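Side-chain contact in diheme cytochrome c (Shewanella baltica, PDB 3U99), which probably carries electrons, using two covalently attached c-type hemes whose irons each have two axial histidine ligands: residues P88-I91 against T92-A95. Sequence-based numbering, arbitrary orientation.
Sequences PQKI and TEQA. With HEC (heme c), chain C.
Glu93 OE1 takes the backbone N-H of Lys90 in a nearly straight bond, with Lys90 N 2.9 Å from Glu93 OE1 and an N-H...O angle of 176°; the donor comes in from above the carboxylate plane. Water 1 lies on the same oxygen, 3.0 Å from Glu93 OE1. With CG anti to its own carbonyl carbon and the chain extended beyond, Glu93 folds back over CB and CG of Lys90. The backbone closes the same turn: Glu93 N bonds to Lys90 O, and Gln94 N reaches Ile91 O at 3.0 Å. This is a short 3-10 turn between two hemes, running up to Gln94, the N-cap of helix 95-101. The N-H of Thr92 bonds to a propionate of one heme, Thr92 N lying 2.9 Å from HEC O1A, while Lys90 NZ bonds to O2D of the second propionate at 3.1 Å. Farther out, Gln89 NE2 gives a hydrogen to Gln94 OE1 at 2.9 Å, on a lone pair, the two amides 18° from coplanar. Gln94 bends at chi2 (-52°), which brings its amide back toward Gln89, beside the carbonyl O of Lys90. Replacing Gln94 with an alanine would probably leave the Gln89 amide without this acceptor and free to turn. Lys35 of helix 33-40 touches both glutamine side chains.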
loop_
_atom_site.group_PDB
_atom_site.type_symbol
_atom_site.label_atom_id
_atom_site.label_comp_id
_atom_site.label_asym_id
_atom_site.label_seq_id
_atom_site.Cartn_x
_atom_site.Cartn_y
_atom_site.Cartn_z
ATOM N N PRO A 88 -14.125 -4.175 0.125
ATOM C CA PRO A 88 -12.851 -3.504 0.310
ATOM C C PRO A 88 -12.227 -3.112 -1.020
ATOM O O PRO A 88 -12.082 -3.948 -1.920
ATOM C CB PRO A 88 -11.896 -4.521 0.924
ATOM C CG PRO A 88 -12.678 -5.785 1.062
ATOM C CD PRO A 88 -13.989 -5.626 0.393
ATOM N N GLN A 89 -11.842 -1.865 -1.072
ATOM C CA GLN A 89 -11.176 -1.252 -2.188
ATOM C C GLN A 89 -9.653 -1.184 -1.964
ATOM O O GLN A 89 -9.136 -1.064 -0.875
ATOM C CB GLN A 89 -11.681 0.171 -2.410
ATOM C CG GLN A 89 -13.142 0.294 -2.721
ATOM C CD GLN A 89 -13.663 1.697 -2.933
ATOM O OE1 GLN A 89 -14.915 1.852 -2.979
ATOM N NE2 GLN A 89 -12.769 2.678 -3.062
ATOM N N LYS A 90 -8.967 -1.211 -3.095
ATOM C CA LYS A 90 -7.539 -1.065 -3.104
ATOM C C LYS A 90 -7.081 0.382 -3.212
ATOM O O LYS A 90 -7.781 1.227 -3.737
ATOM C CB LYS A 90 -7.088 -1.842 -4.332
ATOM C CG LYS A 90 -7.430 -3.316 -4.263
ATOM C CD LYS A 90 -6.762 -3.982 -5.460
ATOM C CE LYS A 90 -6.883 -5.489 -5.463
ATOM N NZ LYS A 90 -6.206 -6.078 -6.683
ATOM N N ILE A 91 -5.877 0.691 -2.752
ATOM C CA ILE A 91 -5.261 2.006 -3.015
ATOM C C ILE A 91 -5.182 2.267 -4.511
ATOM O O ILE A 91 -5.429 3.369 -4.951
ATOM C CB ILE A 91 -3.905 2.084 -2.346
ATOM C CG1 ILE A 91 -4.039 1.989 -0.818
ATOM C CG2 ILE A 91 -3.225 3.385 -2.701
ATOM C CD1 ILE A 91 -2.739 1.643 -0.092
ATOM N N THR A 92 -4.811 1.236 -5.243
ATOM C CA THR A 92 -4.575 1.389 -6.698
ATOM C C THR A 92 -5.881 1.594 -7.449
ATOM O O THR A 92 -5.814 1.810 -8.675
ATOM C CB THR A 92 -3.806 0.180 -7.252
ATOM O OG1 THR A 92 -4.503 -1.005 -6.853
ATOM C CG2 THR A 92 -2.385 0.141 -6.688
ATOM N N GLU A 93 -7.010 1.559 -6.782
ATOM C CA GLU A 93 -8.299 1.818 -7.413
ATOM C C GLU A 93 -8.819 3.188 -7.059
ATOM O O GLU A 93 -9.890 3.623 -7.488
ATOM C CB GLU A 93 -9.337 0.784 -6.905
ATOM C CG GLU A 93 -9.077 -0.627 -7.381
ATOM C CD GLU A 93 -9.984 -1.659 -6.696
ATOM O OE1 GLU A 93 -10.473 -1.518 -5.559
ATOM O OE2 GLU A 93 -10.157 -2.674 -7.431
ATOM N N GLN A 94 -8.106 3.903 -6.205
ATOM C CA GLN A 94 -8.546 5.252 -5.869
ATOM C C GLN A 94 -8.214 6.218 -7.006
ATOM O O GLN A 94 -7.218 6.154 -7.688
ATOM C CB GLN A 94 -7.919 5.675 -4.550
ATOM C CG GLN A 94 -8.063 4.702 -3.377
ATOM C CD GLN A 94 -9.483 4.280 -3.148
ATOM O OE1 GLN A 94 -9.946 3.122 -3.215
ATOM N NE2 GLN A 94 -10.259 5.305 -2.937
ATOM N N ALA A 95 -9.091 7.185 -7.118
ATOM C CA ALA A 95 -8.965 8.172 -8.188
ATOM C C ALA A 95 -7.654 8.950 -8.059
ATOM O O ALA A 95 -7.048 9.236 -9.078
ATOM C CB ALA A 95 -10.114 9.138 -8.142
HETATM FE FE HEC C . -2.643 -6.880 2.222
HETATM C CHA HEC C . -3.329 -6.029 -0.945
HETATM C CHB HEC C . -3.606 -3.801 3.295
HETATM C CHC HEC C . -1.794 -7.729 5.371
HETATM C CHD HEC C . -1.859 -10.016 1.168
HETATM N NA HEC C . -3.343 -5.211 1.343
HETATM C C1A HEC C . -3.533 -5.037 -0.019
HETATM C C2A HEC C . -3.953 -3.671 -0.280
HETATM C C3A HEC C . -4.006 -3.053 0.923
HETATM C C4A HEC C . -3.659 -4.048 1.928
HETATM C CMA HEC C . -4.415 -1.631 1.196
HETATM C CAA HEC C . -4.254 -3.153 -1.631
HETATM C CBA HEC C . -3.001 -2.760 -2.387
HETATM C CGA HEC C . -3.377 -2.062 -3.695
HETATM O O1A HEC C . -3.885 -0.912 -3.611
HETATM O O2A HEC C . -3.214 -2.624 -4.795
HETATM N NB HEC C . -2.716 -5.939 4.010
HETATM C C1B HEC C . -3.185 -4.671 4.261
HETATM C C2B HEC C . -3.212 -4.472 5.693
HETATM C C3B HEC C . -2.715 -5.574 6.282
HETATM C C4B HEC C . -2.379 -6.479 5.243
HETATM C CMB HEC C . -3.716 -3.181 6.325
HETATM C CAB HEC C . -2.553 -5.927 7.759
HETATM C CBB HEC C . -3.935 -5.970 8.441
HETATM N NC HEC C . -1.931 -8.534 3.106
HETATM C C1C HEC C . -1.581 -8.679 4.402
HETATM C C2C HEC C . -1.032 -9.959 4.688
HETATM C C3C HEC C . -1.049 -10.598 3.499
HETATM C C4C HEC C . -1.642 -9.755 2.532
HETATM C CMC HEC C . -0.444 -10.387 6.042
HETATM C CAC HEC C . -0.510 -11.981 3.218
HETATM C CBC HEC C . -1.089 -13.122 4.037
HETATM N ND HEC C . -2.663 -7.834 0.470
HETATM C C1D HEC C . -2.339 -9.141 0.263
HETATM C C2D HEC C . -2.497 -9.461 -1.167
HETATM C C3D HEC C . -2.906 -8.335 -1.776
HETATM C C4D HEC C . -2.958 -7.326 -0.739
HETATM C CMD HEC C . -2.396 -10.826 -1.807
HETATM C CAD HEC C . -3.211 -8.191 -3.229
HETATM C CBD HEC C . -1.975 -7.708 -4.060
HETATM C CGD HEC C . -2.328 -7.739 -5.545
HETATM O O1D HEC C . -1.160 -7.547 -6.203
HETATM O O2D HEC C . -3.516 -7.238 -5.826
HETATM O O HOH W 1 -11.181 -4.347 -5.002
#